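Long-range contacts in N-acetylglucosamine-6-phosphate deacetylase (Thermotoga maritima, PDB 1O12), which probably removes the acetyl group from N-acetylglucosamine 6-phosphate, using one divalent metal cation per subunit: residues Y130-K135 with A165-S170; M161-P166 with A186-A191; V204-H209 with K235-C240. All coordinates share one frame; numbering follows the deposited sequence.

Overall arrangement
The three contacts follow one another along the chain, at strand ends and in the loops after them, in the amidohydrolase TIM barrel. Interaction 1 joins the loops that follow strands 121-127 and 159-164. Interaction 2 pairs the end of strand 159-164 with the loop after strand 183-186, sharing Ala165 and Pro166 with interaction 1, their centres about 6 Å apart. Interaction 3, pairing strands 206-207 and 235-239, has its centre about 11 Å from that of interaction 2 and 17 Å from that of interaction 1. Thr163 and Thr208 hydrogen-bond between interactions 2 and 3. Consecutive barrel elements thus bring His188 and His209 together on one iron, with Glu127 as third protein ligand; interaction 1 lies just behind, Ile131 beside His188.

Interaction 1 of 3, residues Y130-K135 with A165-S170; sequences YISKEK and APEIES
Ala165 meets Tyr130 and Ile131 where the two loops run closest. Its N-H is given to Tyr130 O, with Ala165 N 3.0 Å from that oxygen and lying in the carbonyl plane. The methyl of the same alanine rests on the backbone just beyond, Ala165 CB being 3.5 Å from Ser132 N and nearly as close to Ile131 CA. Ile168 reaches the other end of this patch: with CG1 anti to the backbone N (chi1 -155°) and the chain extended, its CD1 lies against the peptide link between Tyr130 and Ile131, 3.5 Å from Tyr130 C.

A type I turn from Ala165 to Ile168, closed by Ile168 N to Ala165 O, brings the isoleucine back over the segment. Glu167, within that turn, is bent at chi2 (-82°), and its OE2 comes 3.3 Å from Ser132 CB. The carboxylate oxygens are taken up by Ser189 OG and Ile190 N, while Tyr130 OH bonds to Glu151. Ile131 points away from Ala165, and its side chain touches His188 of the iron site. The contact joins loops at the C-terminal ends of neighbouring parallel barrel strands, 121-127 and 159-164, where the iron sits; helix 193-200 packs against Pro166 and Glu167.

Interaction 2 of 3, residues M161-P166 with A186-A191; sequences MLTFAP and AGHSIA. With FE (Fe (III) ion), chain C.
In Thr163, chi1 of -66° sets OG1 beside the backbone N and leaves CG2 anti to it, which sends this methyl to the Gly187 backbone, 3.8 Å from Gly187 N. The same methyl meets the imidazole of His188 at its edge, near the ring plane. For His188 itself, chi1 of -66° puts CG anti to the carbonyl carbon, and the ring projects to the iron, with NE2 2.2 Å from the metal. Glu127 and His209 are the other two protein ligands. The second ring nitrogen, ND1, bonds to the backbone oxygen of Lys135, so the ring is held at both nitrogens and its rotation is fixed.

Phe164 and Ala186 form a parallel bridge, the last rung where strands 159-164 and 183-186 run side by side in the barrel. Gly187 N donates to Phe164 O at 3.0 Å, approaching from above the carbonyl plane, about 40° out of it. That oxygen also receives a CA-H contact from Ala186 CA at 3.3 Å. In this TIM-barrel superfamily the metal ligands sit at the C-terminal ends of the strands, and His188 follows this pattern, two residues past its strand.

Beyond the bridge the segments stay together through small side chains and backbone. Ala165 CB packs against Ser189 CB and the backbone oxygen of His188. The ring of Pro166 touches two alanine methyls, CG 4.1 Å from Ala186 CB and CB 4.2 Å from Ala191 CB. Ser189 OG accepts from Ala191 N at 2.8 Å in an ST turn, with Glu167 as its second partner. Ile224 of helix 223-230 packs on Pro166, Ala186, Ser189 and Ala191.

Interaction 3 of 3, residues V204-H209 with K235-C240; sequences VKRITH and KLELIC. With FE (Fe (III) ion), chain C.
Arg206 and Lys235, then Ile207 and Leu236, pair as parallel neighbours, residues 205-209 and 235-239 running within 8° of each other; helix 223-230 links the two strands in a beta-alpha-beta unit of the TIM barrel. Three backbone bonds make the ladder: Lys235 N to Lys205 O, Ile207 N to Lys235 O, and Glu237 N to Ile207 O.

In the salt bridge Arg206, extended from CG to NE, presents NH1 and NH2 end-on to the single oxygen Glu237 OE2, with NH2 to OE2 at 2.8 Å. NH2 meets that oxygen nearly along its C-O axis and NH1 from above the carboxylate plane; the guanidinium and carboxylate planes are 83° apart. Arg206 NE is paired with Glu336, and Glu237 OE1 is hydrogen-bonded to His61 ND1.

On the other face of the sheet from Arg206, Ile207 and Leu236 lie side by side, Ile207 CB 3.8 Å from Leu236 CD2. Ile239 CD1 packs at 3.7 Å on His209 CB, and Thr208 CG2 stands over one face of the His209 ring, which binds the iron through NE2 at 2.3 Å.

Buried Glu237 is thus tied to arginine on one oxygen and His61 on the other, which would probably keep it ionised.

Interaction 1 of 3, residues Y130-K135 with A165-S170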
# COMPACT_ATOMS: atom_id res chain seq x y z
N TYR A 130 -6.56 4.31 26.88
CA TYR A 130 -5.53 3.29 26.77
C TYR A 130 -4.74 3.36 25.46
O TYR A 130 -4.65 2.41 24.66
CB TYR A 130 -6.15 1.91 26.95
CG TYR A 130 -7.13 1.89 28.09
CD1 TYR A 130 -6.71 2.19 29.39
CD2 TYR A 130 -8.48 1.65 27.87
CE1 TYR A 130 -7.62 2.27 30.44
CE2 TYR A 130 -9.41 1.73 28.91
CZ TYR A 130 -8.97 2.04 30.19
OH TYR A 130 -9.90 2.19 31.20
N ILE A 131 -4.11 4.51 25.24
CA ILE A 131 -3.36 4.68 24.03
C ILE A 131 -1.92 5.01 24.32
O ILE A 131 -1.49 5.08 25.47
CB ILE A 131 -4.01 5.77 23.14
CG1 ILE A 131 -4.16 7.10 23.90
CG2 ILE A 131 -5.35 5.26 22.64
CD1 ILE A 131 -4.84 8.21 23.08
N SER A 132 -1.17 5.19 23.24
CA SER A 132 0.24 5.52 23.30
C SER A 132 0.41 7.03 23.48
O SER A 132 -0.24 7.83 22.78
CB SER A 132 0.90 5.08 22.00
OG SER A 132 2.14 5.71 21.79
N LYS A 133 1.24 7.44 24.43
CA LYS A 133 1.47 8.88 24.61
C LYS A 133 2.29 9.42 23.42
O LYS A 133 2.19 10.60 23.07
CB LYS A 133 2.21 9.16 25.93
CG LYS A 133 1.37 8.90 27.19
CD LYS A 133 2.28 8.74 28.39
CE LYS A 133 1.51 8.50 29.66
NZ LYS A 133 2.41 8.67 30.84
N GLU A 134 3.08 8.55 22.78
CA GLU A 134 3.90 8.97 21.65
C GLU A 134 3.07 9.28 20.38
O GLU A 134 3.55 9.94 19.45
CB GLU A 134 4.97 7.91 21.35
CG GLU A 134 6.11 8.47 20.50
CD GLU A 134 7.19 7.43 20.16
OE1 GLU A 134 7.66 6.75 21.10
OE2 GLU A 134 7.57 7.33 18.96
N LYS A 135 1.83 8.80 20.35
CA LYS A 135 0.95 9.05 19.23
C LYS A 135 -0.37 9.52 19.83
O LYS A 135 -1.45 9.18 19.36
CB LYS A 135 0.75 7.76 18.42
CG LYS A 135 1.91 7.42 17.50
CD LYS A 135 2.07 8.51 16.46
CE LYS A 135 3.23 8.27 15.55
NZ LYS A 135 3.38 9.38 14.56
N ALA A 165 -4.14 1.12 21.95
CA ALA A 165 -2.82 0.92 21.35
C ALA A 165 -2.29 -0.43 21.85
O ALA A 165 -1.92 -0.56 22.99
CB ALA A 165 -1.89 2.06 21.78
N PRO A 166 -2.25 -1.46 20.97
CA PRO A 166 -1.78 -2.82 21.30
C PRO A 166 -0.46 -2.99 22.09
O PRO A 166 -0.27 -4.00 22.77
CB PRO A 166 -1.70 -3.51 19.94
CG PRO A 166 -2.73 -2.78 19.13
CD PRO A 166 -2.51 -1.34 19.52
N GLU A 167 0.43 -2.01 22.01
CA GLU A 167 1.71 -2.14 22.72
C GLU A 167 1.65 -1.64 24.17
O GLU A 167 2.57 -1.89 24.96
CB GLU A 167 2.82 -1.41 21.95
CG GLU A 167 2.81 0.10 22.13
CD GLU A 167 1.83 0.83 21.22
OE1 GLU A 167 0.89 0.19 20.68
OE2 GLU A 167 1.99 2.07 21.08
N ILE A 168 0.57 -0.95 24.52
CA ILE A 168 0.44 -0.40 25.85
C ILE A 168 0.40 -1.53 26.89
O ILE A 168 0.06 -2.67 26.59
CB ILE A 168 -0.81 0.53 25.95
CG1 ILE A 168 -0.62 1.55 27.07
CG2 ILE A 168 -2.07 -0.29 26.23
CD1 ILE A 168 -1.75 2.61 27.17
N GLU A 169 0.78 -1.20 28.11
CA GLU A 169 0.78 -2.17 29.20
C GLU A 169 -0.62 -2.68 29.48
O GLU A 169 -1.56 -1.89 29.57
CB GLU A 169 1.35 -1.52 30.46
CG GLU A 169 1.53 -2.46 31.64
CD GLU A 169 1.56 -1.72 32.97
OE1 GLU A 169 2.19 -0.62 33.02
OE2 GLU A 169 0.97 -2.23 33.95
N SER A 170 -0.75 -4.00 29.63
CA SER A 170 -2.02 -4.65 29.94
C SER A 170 -3.07 -4.51 28.85
O SER A 170 -4.27 -4.68 29.09
CB SER A 170 -2.60 -4.12 31.26
OG SER A 170 -1.81 -4.56 32.35

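Interaction 2 of 3, residues M161-P166 with A186-A191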
# COMPACT_ATOMS: atom_id res chain seq x y z
N MSE A 161 -17.69 0.59 21.26
CA MSE A 161 -16.43 0.52 20.56
C MSE A 161 -15.34 1.11 21.43
O MSE A 161 -15.59 1.97 22.27
CB MSE A 161 -16.52 1.28 19.25
CG MSE A 161 -15.31 1.14 18.40
SE MSE A 161 -15.56 1.87 16.62
CE MSE A 161 -16.63 0.46 15.79
N LEU A 162 -14.11 0.67 21.22
CA LEU A 162 -13.02 1.16 22.04
C LEU A 162 -11.75 1.22 21.23
O LEU A 162 -11.37 0.22 20.63
CB LEU A 162 -12.85 0.20 23.21
CG LEU A 162 -11.80 0.21 24.32
CD1 LEU A 162 -10.41 0.56 23.79
CD2 LEU A 162 -12.26 1.15 25.37
N THR A 163 -11.09 2.37 21.21
CA THR A 163 -9.82 2.48 20.48
C THR A 163 -8.61 2.40 21.44
O THR A 163 -8.46 3.25 22.33
CB THR A 163 -9.71 3.78 19.68
OG1 THR A 163 -10.69 3.78 18.64
CG2 THR A 163 -8.32 3.90 19.04
N PHE A 164 -7.76 1.40 21.22
CA PHE A 164 -6.57 1.18 22.04
C PHE A 164 -5.26 0.98 21.24
O PHE A 164 -5.27 0.70 20.02
CB PHE A 164 -6.78 -0.05 22.91
CG PHE A 164 -6.60 -1.34 22.16
CD1 PHE A 164 -5.46 -2.12 22.36
CD2 PHE A 164 -7.53 -1.74 21.20
CE1 PHE A 164 -5.25 -3.27 21.62
CE2 PHE A 164 -7.34 -2.90 20.44
CZ PHE A 164 -6.20 -3.66 20.65
N ALA A 165 -4.14 1.12 21.95
CA ALA A 165 -2.82 0.92 21.35
C ALA A 165 -2.29 -0.43 21.85
O ALA A 165 -1.92 -0.56 22.99
CB ALA A 165 -1.89 2.06 21.78
N PRO A 166 -2.25 -1.46 20.97
CA PRO A 166 -1.78 -2.82 21.30
C PRO A 166 -0.46 -2.99 22.09
O PRO A 166 -0.27 -4.00 22.77
CB PRO A 166 -1.70 -3.51 19.94
CG PRO A 166 -2.73 -2.78 19.13
CD PRO A 166 -2.51 -1.34 19.52
N ALA A 186 -7.69 -0.59 16.79
CA ALA A 186 -6.32 -0.14 17.06
C ALA A 186 -6.11 1.26 16.50
O ALA A 186 -6.53 1.57 15.38
CB ALA A 186 -5.32 -1.11 16.44
N GLY A 187 -5.47 2.09 17.32
CA GLY A 187 -5.18 3.47 16.95
C GLY A 187 -4.36 4.13 18.03
O GLY A 187 -4.32 3.66 19.18
N HIS A 188 -3.68 5.23 17.66
CA HIS A 188 -2.82 6.00 18.57
C HIS A 188 -1.78 5.07 19.16
O HIS A 188 -1.63 4.99 20.37
CB HIS A 188 -3.67 6.62 19.66
CG HIS A 188 -4.62 7.65 19.14
ND1 HIS A 188 -4.21 8.88 18.68
CD2 HIS A 188 -5.97 7.61 18.97
CE1 HIS A 188 -5.26 9.57 18.26
NE2 HIS A 188 -6.34 8.82 18.42
N SER A 189 -1.07 4.38 18.29
CA SER A 189 -0.10 3.39 18.72
C SER A 189 1.18 3.37 17.90
O SER A 189 1.22 3.83 16.76
CB SER A 189 -0.78 2.03 18.64
OG SER A 189 0.13 0.99 18.29
N ILE A 190 2.25 2.84 18.49
CA ILE A 190 3.51 2.70 17.74
C ILE A 190 3.80 1.22 17.59
O ILE A 190 4.86 0.84 17.14
CB ILE A 190 4.73 3.37 18.42
CG1 ILE A 190 4.84 2.95 19.88
CG2 ILE A 190 4.67 4.87 18.25
CD1 ILE A 190 5.87 3.80 20.64
N ALA A 191 2.85 0.39 17.97
CA ALA A 191 3.01 -1.04 17.87
C ALA A 191 3.55 -1.52 16.51
O ALA A 191 3.25 -0.97 15.44
CB ALA A 191 1.69 -1.74 18.17
FE FE C . -7.81 10.28 17.60

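Interaction 3 of 3, residues V204-H209 with K235-C240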
# COMPACT_ATOMS: atom_id res chain seq x y z
N VAL A 204 -9.21 -8.88 16.71
CA VAL A 204 -9.28 -7.43 16.53
C VAL A 204 -9.08 -7.17 15.05
O VAL A 204 -8.01 -7.49 14.51
CB VAL A 204 -8.18 -6.66 17.34
CG1 VAL A 204 -8.31 -5.17 17.09
CG2 VAL A 204 -8.30 -6.98 18.87
N LYS A 205 -10.07 -6.61 14.37
CA LYS A 205 -9.90 -6.39 12.95
C LYS A 205 -10.25 -4.99 12.44
O LYS A 205 -10.78 -4.83 11.34
CB LYS A 205 -10.67 -7.47 12.18
CG LYS A 205 -10.20 -8.87 12.49
CD LYS A 205 -11.11 -9.90 11.85
CE LYS A 205 -10.58 -11.33 12.00
NZ LYS A 205 -11.49 -12.29 11.30
N ARG A 206 -9.88 -3.98 13.21
CA ARG A 206 -10.19 -2.63 12.82
C ARG A 206 -9.09 -1.61 13.23
O ARG A 206 -8.45 -1.77 14.27
CB ARG A 206 -11.55 -2.29 13.45
CG ARG A 206 -12.22 -1.01 13.04
CD ARG A 206 -13.44 -0.83 13.89
NE ARG A 206 -14.28 0.26 13.45
CZ ARG A 206 -14.01 1.55 13.59
NH1 ARG A 206 -12.89 1.93 14.19
NH2 ARG A 206 -14.89 2.47 13.13
N ILE A 207 -8.87 -0.60 12.40
CA ILE A 207 -7.90 0.46 12.71
C ILE A 207 -8.57 1.86 12.73
O ILE A 207 -9.30 2.22 11.79
CB ILE A 207 -6.75 0.42 11.71
CG1 ILE A 207 -5.97 -0.88 11.92
CG2 ILE A 207 -5.85 1.65 11.90
CD1 ILE A 207 -4.79 -1.04 11.02
N THR A 208 -8.35 2.61 13.82
CA THR A 208 -8.96 3.94 14.04
C THR A 208 -8.25 5.04 13.23
O THR A 208 -7.02 5.15 13.25
CB THR A 208 -9.01 4.26 15.60
OG1 THR A 208 -9.83 3.29 16.24
CG2 THR A 208 -9.59 5.65 15.91
N HIS A 209 -9.06 5.86 12.57
CA HIS A 209 -8.63 6.90 11.62
C HIS A 209 -7.22 6.69 11.05
O HIS A 209 -6.25 7.34 11.46
CB HIS A 209 -8.84 8.34 12.15
CG HIS A 209 -8.23 8.61 13.48
ND1 HIS A 209 -7.02 8.10 13.87
CD2 HIS A 209 -8.69 9.34 14.53
CE1 HIS A 209 -6.74 8.50 15.10
NE2 HIS A 209 -7.74 9.25 15.52
N LYS A 235 -10.60 -3.62 8.73
CA LYS A 235 -11.17 -2.45 8.07
C LYS A 235 -10.47 -1.18 8.56
O LYS A 235 -9.97 -1.15 9.69
CB LYS A 235 -12.68 -2.38 8.33
CG LYS A 235 -13.44 -3.65 7.98
CD LYS A 235 -14.93 -3.37 7.89
CE LYS A 235 -15.74 -4.63 7.58
NZ LYS A 235 -15.13 -5.41 6.46
N LEU A 236 -10.42 -0.14 7.73
CA LEU A 236 -9.75 1.08 8.12
C LEU A 236 -10.71 2.24 8.10
O LEU A 236 -11.43 2.43 7.12
CB LEU A 236 -8.60 1.40 7.17
CG LEU A 236 -7.63 0.29 6.75
CD1 LEU A 236 -6.57 0.83 5.81
CD2 LEU A 236 -6.99 -0.30 8.00
N GLU A 237 -10.75 3.03 9.17
CA GLU A 237 -11.64 4.16 9.09
C GLU A 237 -10.84 5.31 8.47
O GLU A 237 -9.66 5.46 8.71
CB GLU A 237 -12.28 4.47 10.47
CG GLU A 237 -11.46 5.17 11.50
CD GLU A 237 -12.22 5.38 12.82
OE1 GLU A 237 -11.79 6.26 13.59
OE2 GLU A 237 -13.22 4.67 13.11
N LEU A 238 -11.49 6.10 7.62
CA LEU A 238 -10.83 7.21 6.94
C LEU A 238 -11.59 8.54 7.09
O LEU A 238 -12.80 8.59 6.91
CB LEU A 238 -10.72 6.91 5.45
CG LEU A 238 -10.18 5.64 4.82
CD1 LEU A 238 -10.16 5.88 3.29
CD2 LEU A 238 -8.77 5.28 5.34
N ILE A 239 -10.88 9.61 7.41
CA ILE A 239 -11.52 10.92 7.51
C ILE A 239 -11.34 11.61 6.15
O ILE A 239 -10.25 12.08 5.86
CB ILE A 239 -10.86 11.78 8.61
CG1 ILE A 239 -11.04 11.11 9.97
CG2 ILE A 239 -11.46 13.20 8.60
CD1 ILE A 239 -10.09 11.63 11.03
N CYS A 240 -12.39 11.67 5.33
CA CYS A 240 -12.26 12.27 4.01
C CYS A 240 -12.47 13.76 3.86
O CYS A 240 -13.32 14.19 3.10
CB CYS A 240 -13.15 11.58 3.02
SG CYS A 240 -12.61 9.94 2.79
FE FE C . -7.81 10.28 17.60